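Local coordinates for tRNA nucleotidyl transferase-related protein (Thermotoga maritima, PDB 3H38), which probably adds CCA to the 3' end of tRNA from CTP and ATP with magnesium, through the C-terminal nucleotidyltransferase part that forms this chain, at residues Thr168-Phe171 / Thr176-Leu179; Arg24-Phe29 / Leu65-Tyr70. All coordinates share one frame; numbering follows the deposited sequence.

Contact 1: residues Thr168-Phe171 / Thr176-Leu179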
ATOM      1  N   THR A 168     -25.533  -4.030   9.611  1.00 22.63           N
ATOM      2  CA  THR A 168     -25.726  -2.565   9.577  1.00 27.28           C
ATOM      3  C   THR A 168     -24.703  -1.653  10.267  1.00 28.70           C
ATOM      4  O   THR A 168     -24.605  -0.485   9.931  1.00 29.75           O
ATOM      5  CB  THR A 168     -27.132  -2.176  10.079  1.00 34.41           C
ATOM      6  OG1 THR A 168     -28.092  -2.662   9.143  1.00 46.91           O
ATOM      7  CG2 THR A 168     -27.296  -0.653  10.158  1.00 44.67           C
ATOM      8  N   LEU A 169     -23.954  -2.164  11.224  1.00 32.04           N
ATOM      9  CA  LEU A 169     -23.048  -1.327  11.994  1.00 23.85           C
ATOM     10  C   LEU A 169     -21.632  -1.577  11.524  1.00 20.07           C
ATOM     11  O   LEU A 169     -20.655  -1.238  12.205  1.00 21.13           O
ATOM     12  CB  LEU A 169     -23.172  -1.675  13.488  1.00 31.02           C
ATOM     13  CG  LEU A 169     -24.204  -0.873  14.281  1.00 39.86           C
ATOM     14  CD1 LEU A 169     -25.225  -0.176  13.374  1.00 38.36           C
ATOM     15  CD2 LEU A 169     -24.896  -1.751  15.307  1.00 28.96           C
ATOM     16  N   SER A 170     -21.506  -2.192  10.359  1.00 23.02           N
ATOM     17  CA  SER A 170     -20.179  -2.634   9.938  1.00 32.09           C
ATOM     18  C   SER A 170     -19.180  -1.480   9.754  1.00 39.35           C
ATOM     19  O   SER A 170     -18.004  -1.591  10.122  1.00 37.61           O
ATOM     20  CB  SER A 170     -20.245  -3.508   8.691  1.00 25.28           C
ATOM     21  OG  SER A 170     -18.926  -3.878   8.330  1.00 34.74           O
ATOM     22  N   PHE A 171     -19.643  -0.363   9.206  1.00 37.39           N
ATOM     23  CA  PHE A 171     -18.739   0.762   9.004  1.00 32.06           C
ATOM     24  C   PHE A 171     -18.466   1.513  10.285  1.00 29.32           C
ATOM     25  O   PHE A 171     -17.350   1.973  10.505  1.00 27.12           O
ATOM     26  CB  PHE A 171     -19.263   1.707   7.933  1.00 29.95           C
ATOM     27  CG  PHE A 171     -19.232   1.105   6.560  1.00 25.91           C
ATOM     28  CD1 PHE A 171     -18.022   0.688   6.013  1.00 23.59           C
ATOM     29  CD2 PHE A 171     -20.408   0.917   5.834  1.00 22.44           C
ATOM     30  CE1 PHE A 171     -17.962   0.090   4.762  1.00 25.08           C
ATOM     31  CE2 PHE A 171     -20.362   0.331   4.557  1.00 28.03           C
ATOM     32  CZ  PHE A 171     -19.135  -0.079   4.025  1.00 27.63           C
ATOM     33  N   THR A 176     -12.516   1.553   9.032  1.00 38.84           N
ATOM     34  CA  THR A 176     -11.386   1.160   8.211  1.00 37.25           C
ATOM     35  C   THR A 176     -11.901   0.424   6.954  1.00 35.30           C
ATOM     36  O   THR A 176     -11.285   0.459   5.895  1.00 29.28           O
ATOM     37  CB  THR A 176     -10.404   0.345   9.082  1.00 37.39           C
ATOM     38  OG1 THR A 176      -9.166   1.050   9.202  1.00 47.98           O
ATOM     39  CG2 THR A 176     -10.210  -1.066   8.605  1.00 26.45           C
ATOM     40  N   ARG A 177     -13.090  -0.153   7.074  1.00 30.64           N
ATOM     41  CA  ARG A 177     -13.737  -0.881   6.001  1.00 28.48           C
ATOM     42  C   ARG A 177     -14.254   0.042   4.919  1.00 33.34           C
ATOM     43  O   ARG A 177     -14.663  -0.407   3.828  1.00 29.22           O
ATOM     44  CB  ARG A 177     -14.905  -1.704   6.552  1.00 34.62           C
ATOM     45  CG  ARG A 177     -14.496  -2.993   7.259  1.00 29.88           C
ATOM     46  CD  ARG A 177     -15.597  -3.485   8.238  1.00 38.61           C
ATOM     47  NE  ARG A 177     -15.028  -4.435   9.186  1.00 45.91           N
ATOM     48  CZ  ARG A 177     -15.643  -4.951  10.244  1.00 36.44           C
ATOM     49  NH1 ARG A 177     -16.901  -4.632  10.543  1.00 35.84           N
ATOM     50  NH2 ARG A 177     -14.978  -5.806  11.002  1.00 32.70           N
ATOM     51  N   ILE A 178     -14.255   1.335   5.218  1.00 32.56           N
ATOM     52  CA  ILE A 178     -14.663   2.310   4.221  1.00 20.09           C
ATOM     53  C   ILE A 178     -13.622   2.286   3.095  1.00 25.71           C
ATOM     54  O   ILE A 178     -13.979   2.246   1.929  1.00 21.88           O
ATOM     55  CB  ILE A 178     -14.835   3.707   4.824  1.00 28.56           C
ATOM     56  CG1 ILE A 178     -16.124   3.765   5.658  1.00 20.21           C
ATOM     57  CG2 ILE A 178     -14.826   4.786   3.709  1.00 42.04           C
ATOM     58  CD1 ILE A 178     -16.204   4.985   6.569  1.00 22.68           C
ATOM     59  N   LEU A 179     -12.340   2.266   3.467  1.00 32.27           N
ATOM     60  CA  LEU A 179     -11.229   2.256   2.516  1.00 23.95           C
ATOM     61  C   LEU A 179     -11.082   0.861   1.907  1.00 30.20           C
ATOM     62  O   LEU A 179     -10.859   0.735   0.692  1.00 24.19           O
ATOM     63  CB  LEU A 179      -9.925   2.731   3.185  1.00 21.46           C
ATOM     64  CG  LEU A 179      -9.916   4.204   3.680  1.00 34.87           C
ATOM     65  CD1 LEU A 179      -8.738   4.552   4.572  1.00 27.19           C
ATOM     66  CD2 LEU A 179      -9.913   5.163   2.496  1.00 47.32           C
TER
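Arg177 closes the Asp-x-x-Arg element of this class II CCA-adding enzyme, begun by Asp174, and in this nucleotide-free chain bonds to Ser170. Both element residues bind CTP and ATP in nucleotide-bound structures, where they probably pair with the incoming base, as in related class II enzymes. Ser170 lies on helix 170-173 and Arg177 on helix 177-187, the next along the chain, joined by a short connection that holds Asp174. The arginine side chain runs extended from CG to NE and lays its guanidinium edge beside the serine. Arg177 NH1 donates to Ser170 OG at 3.1 Å, with an N-H...O angle of 143° and the oxygen tilted 26° out of the guanidinium plane. A second, weak bond goes from Arg177 NH1 to Ser170 O at 3.3 Å, so one nitrogen is held by both the hydroxyl and the carbonyl of the same residue. The serine hydroxyl meets it because OG lies anti to the backbone N (chi1 179°); this also brings Ser170 OG within 3.4 Å of Arg177 CD.

Next to this polar pair, Phe171 packs on the first turn of the second helix. Its ring edge points at the arginine backbone, with Phe171 CE1 3.5 Å from Arg177 O, while Phe171 CD1 approaches Arg177 CB to 4.0 Å. The ring and the Ile178 side chain cross obliquely, Phe171 CD1 meeting Ile178 CG1 at 3.6 Å. The contact therefore has a polar side and an apolar one. On the polar side, Asp130 and Asp174 lie beside the Arg177 side chain. On the apolar side, Phe171 continues onto Leu199, Leu200 and Ala203 of helix 194-205, and Ile178 touches Ala203 and Val242, the latter on helix 242-246.

Contact 2: residues Arg24-Phe29 / Leu65-Tyr70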
ATOM      1  N   ARG A  24      -6.335 -32.082   3.710  1.00 34.25           N
ATOM      2  CA  ARG A  24      -6.887 -33.357   4.184  1.00 32.18           C
ATOM      3  C   ARG A  24      -6.291 -33.782   5.534  1.00 36.76           C
ATOM      4  O   ARG A  24      -7.026 -34.007   6.506  1.00 43.95           O
ATOM      5  CB  ARG A  24      -6.758 -34.451   3.121  1.00 24.78           C
ATOM      6  CG  ARG A  24      -7.712 -34.261   1.940  1.00 30.19           C
ATOM      7  CD  ARG A  24      -7.722 -35.454   0.947  1.00 44.16           C
ATOM      8  NE  ARG A  24      -8.958 -35.475   0.154  1.00 44.63           N
ATOM      9  CZ  ARG A  24      -9.011 -35.173  -1.139  1.00 53.26           C
ATOM     10  NH1 ARG A  24      -7.886 -34.871  -1.783  1.00 62.14           N
ATOM     11  NH2 ARG A  24     -10.175 -35.191  -1.796  1.00 47.61           N
ATOM     12  N   LEU A  25      -4.985 -33.804   5.619  1.00 34.69           N
ATOM     13  CA  LEU A  25      -4.323 -34.129   6.852  1.00 44.28           C
ATOM     14  C   LEU A  25      -4.768 -33.284   7.983  1.00 37.03           C
ATOM     15  O   LEU A  25      -4.989 -33.770   9.032  1.00 40.78           O
ATOM     16  CB  LEU A  25      -2.849 -33.894   6.710  1.00 55.83           C
ATOM     17  CG  LEU A  25      -2.040 -34.937   6.014  1.00 65.72           C
ATOM     18  CD1 LEU A  25      -0.750 -35.044   6.765  1.00 69.83           C
ATOM     19  CD2 LEU A  25      -2.803 -36.207   6.054  1.00 64.14           C
ATOM     20  N   LEU A  26      -4.868 -31.991   7.745  1.00 45.53           N
ATOM     21  CA  LEU A  26      -5.272 -31.044   8.766  1.00 40.74           C
ATOM     22  C   LEU A  26      -6.678 -31.384   9.249  1.00 43.14           C
ATOM     23  O   LEU A  26      -6.954 -31.347  10.460  1.00 49.92           O
ATOM     24  CB  LEU A  26      -5.191 -29.609   8.256  1.00 42.08           C
ATOM     25  CG  LEU A  26      -3.789 -29.065   7.946  1.00 46.37           C
ATOM     26  CD1 LEU A  26      -3.855 -27.777   7.142  1.00 37.28           C
ATOM     27  CD2 LEU A  26      -2.979 -28.845   9.208  1.00 44.17           C
ATOM     28  N   GLY A  27      -7.554 -31.729   8.309  1.00 31.80           N
ATOM     29  CA  GLY A  27      -8.915 -32.103   8.647  1.00 40.57           C
ATOM     30  C   GLY A  27      -8.852 -33.289   9.583  1.00 41.08           C
ATOM     31  O   GLY A  27      -9.484 -33.310  10.642  1.00 34.85           O
ATOM     32  N   LYS A  28      -8.057 -34.257   9.178  1.00 46.20           N
ATOM     33  CA  LYS A  28      -7.855 -35.483   9.907  1.00 47.61           C
ATOM     34  C   LYS A  28      -7.318 -35.261  11.300  1.00 48.10           C
ATOM     35  O   LYS A  28      -7.824 -35.869  12.207  1.00 47.93           O
ATOM     36  CB  LYS A  28      -6.955 -36.422   9.119  1.00 53.60           C
ATOM     37  CG  LYS A  28      -7.460 -37.825   8.963  1.00 62.70           C
ATOM     38  CD  LYS A  28      -7.271 -38.668  10.198  1.00 72.25           C
ATOM     39  CE  LYS A  28      -8.578 -39.360  10.635  1.00 73.58           C
ATOM     40  NZ  LYS A  28      -8.451 -40.375  11.723  1.00 63.04           N
ATOM     41  N   PHE A  29      -6.336 -34.372  11.467  1.00 34.00           N
ATOM     42  CA  PHE A  29      -5.867 -33.977  12.800  1.00 32.55           C
ATOM     43  C   PHE A  29      -7.002 -33.367  13.597  1.00 31.00           C
ATOM     44  O   PHE A  29      -7.061 -33.526  14.813  1.00 45.12           O
ATOM     45  CB  PHE A  29      -4.732 -32.953  12.747  1.00 44.58           C
ATOM     46  CG  PHE A  29      -3.519 -33.417  12.007  1.00 54.59           C
ATOM     47  CD1 PHE A  29      -2.594 -32.500  11.534  1.00 53.12           C
ATOM     48  CD2 PHE A  29      -3.304 -34.771  11.768  1.00 55.83           C
ATOM     49  CE1 PHE A  29      -1.471 -32.926  10.841  1.00 55.25           C
ATOM     50  CE2 PHE A  29      -2.184 -35.199  11.078  1.00 54.23           C
ATOM     51  CZ  PHE A  29      -1.269 -34.277  10.611  1.00 56.49           C
ATOM     52  N   LEU A  65      -3.123 -23.619  19.703  1.00 54.72           N
ATOM     53  CA  LEU A  65      -1.864 -24.245  20.095  1.00 54.94           C
ATOM     54  C   LEU A  65      -1.909 -25.747  20.215  1.00 53.07           C
ATOM     55  O   LEU A  65      -1.086 -26.407  19.653  1.00 51.81           O
ATOM     56  CB  LEU A  65      -1.315 -23.646  21.369  1.00 61.38           C
ATOM     57  CG  LEU A  65      -0.991 -22.167  21.336  1.00 70.25           C
ATOM     58  CD1 LEU A  65       0.425 -21.987  21.736  1.00 78.99           C
ATOM     59  CD2 LEU A  65      -1.228 -21.577  19.996  1.00 66.09           C
ATOM     60  N   GLU A  66      -2.868 -26.283  20.937  1.00 39.46           N
ATOM     61  CA  GLU A  66      -3.035 -27.705  20.936  1.00 48.06           C
ATOM     62  C   GLU A  66      -2.891 -28.245  19.554  1.00 52.49           C
ATOM     63  O   GLU A  66      -2.223 -29.219  19.342  1.00 63.73           O
ATOM     64  CB  GLU A  66      -4.430 -28.098  21.335  1.00 55.26           C
ATOM     65  CG  GLU A  66      -4.811 -27.878  22.723  1.00 70.04           C
ATOM     66  CD  GLU A  66      -5.986 -28.699  23.079  1.00 79.98           C
ATOM     67  OE1 GLU A  66      -6.924 -28.175  23.676  1.00 86.72           O
ATOM     68  OE2 GLU A  66      -5.973 -29.885  22.754  1.00 73.78           O
ATOM     69  N   PHE A  67      -3.602 -27.646  18.623  1.00 40.90           N
ATOM     70  CA  PHE A  67      -3.711 -28.148  17.256  1.00 38.30           C
ATOM     71  C   PHE A  67      -2.381 -28.002  16.526  1.00 38.95           C
ATOM     72  O   PHE A  67      -1.900 -28.934  15.905  1.00 36.85           O
ATOM     73  CB  PHE A  67      -4.812 -27.395  16.505  1.00 39.82           C
ATOM     74  CG  PHE A  67      -5.067 -27.926  15.149  1.00 37.32           C
ATOM     75  CD1 PHE A  67      -6.052 -28.872  14.942  1.00 35.69           C
ATOM     76  CD2 PHE A  67      -4.307 -27.502  14.073  1.00 43.01           C
ATOM     77  CE1 PHE A  67      -6.286 -29.393  13.679  1.00 47.75           C
ATOM     78  CE2 PHE A  67      -4.538 -28.018  12.781  1.00 37.43           C
ATOM     79  CZ  PHE A  67      -5.531 -28.963  12.593  1.00 46.61           C
ATOM     80  N   ALA A  68      -1.797 -26.812  16.586  1.00 46.20           N
ATOM     81  CA  ALA A  68      -0.497 -26.605  15.970  1.00 46.37           C
ATOM     82  C   ALA A  68       0.517 -27.615  16.522  1.00 54.06           C
ATOM     83  O   ALA A  68       1.269 -28.210  15.762  1.00 64.54           O
ATOM     84  CB  ALA A  68      -0.030 -25.172  16.181  1.00 36.46           C
ATOM     85  N   GLU A  69       0.535 -27.813  17.827  1.00 53.88           N
ATOM     86  CA  GLU A  69       1.432 -28.759  18.447  1.00 60.21           C
ATOM     87  C   GLU A  69       1.224 -30.163  17.910  1.00 60.22           C
ATOM     88  O   GLU A  69       2.149 -30.849  17.546  1.00 59.24           O
ATOM     89  CB  GLU A  69       1.237 -28.736  19.959  1.00 58.86           C
ATOM     90  CG  GLU A  69       2.140 -27.766  20.698  1.00 69.43           C
ATOM     91  CD  GLU A  69       1.553 -27.268  22.008  1.00 87.78           C
ATOM     92  OE1 GLU A  69       0.433 -27.653  22.365  1.00 92.58           O
ATOM     93  OE2 GLU A  69       2.217 -26.491  22.711  1.00 92.92           O
ATOM     94  N   TYR A  70      -0.019 -30.578  17.880  1.00 56.55           N
ATOM     95  CA  TYR A  70      -0.404 -31.876  17.351  1.00 51.00           C
ATOM     96  C   TYR A  70       0.002 -32.021  15.897  1.00 54.41           C
ATOM     97  O   TYR A  70       0.599 -33.028  15.512  1.00 43.85           O
ATOM     98  CB  TYR A  70      -1.913 -32.064  17.459  1.00 44.96           C
ATOM     99  CG  TYR A  70      -2.343 -33.446  17.077  1.00 45.16           C
ATOM    100  CD1 TYR A  70      -2.039 -34.529  17.888  1.00 44.92           C
ATOM    101  CD2 TYR A  70      -3.040 -33.679  15.901  1.00 51.71           C
ATOM    102  CE1 TYR A  70      -2.425 -35.809  17.545  1.00 43.07           C
ATOM    103  CE2 TYR A  70      -3.432 -34.961  15.544  1.00 48.67           C
ATOM    104  CZ  TYR A  70      -3.121 -36.021  16.372  1.00 49.05           C
ATOM    105  OH  TYR A  70      -3.500 -37.296  16.028  1.00 51.76           O
TER
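Leu26 and Phe29, one turn apart on helix 17-32, meet Phe67 and Tyr70 of helix 64-72 in a helix-helix contact of the nucleotidyltransferase head domain. The axes of the two segments come within 10.9 Å, their N-to-C directions 122° apart, so large side chains bridge the gap. Leu26 comes first: its CD2 meets Phe67 CE2 at 4.0 Å, the two side chains crossing at about a right angle. The backbone of the same leucine faces the rim of that ring, Leu26 O lying in the ring plane 3.5 Å from Phe67 CZ. On the sheet side, Leu26 continues onto Ile56 and Ile58 of strand 56-60, and Phe67 onto Val60 and Ile100, which seats the pair on the central sheet.

Phe29 follows and fits against both aromatic residues. Its CB touches Phe67 CE1 at 4.0 Å, while its ring receives the edge of Tyr70 in an offset edge-to-face pair, planes at 89° and centroids 5.5 Å apart. With CG beside its carbonyl carbon (chi1 -173°), the Tyr70 ring reaches helix 17-32, where Tyr70 OH is hydrogen-bonded to Glu32 OE2. At the ring's edge, Tyr70 CD2 comes within 3.7 Å of Phe29 CB.

From the N terminus, the chain runs through helix 17-32, then strand 37-40, helix 42-49 and strand 56-60 before helix 64-72 returns to close contact 2. That loop ties two helices together over the mixed sheet of the head domain. Strands 77-80, 87-92, 97-102, 137-139 and 147-149 come later, and the chain then leaves this sheet for the helices that follow. There contact 1 joins segments only four residues apart, the end of helix 170-173 among them, tying that helix to helix 177-187 where both pack against helix 194-205. The contacts follow in series, neither nesting nor crossing. The centres of contacts 1 and 2 are about 34 Å apart, their nearest atoms about 23 Å.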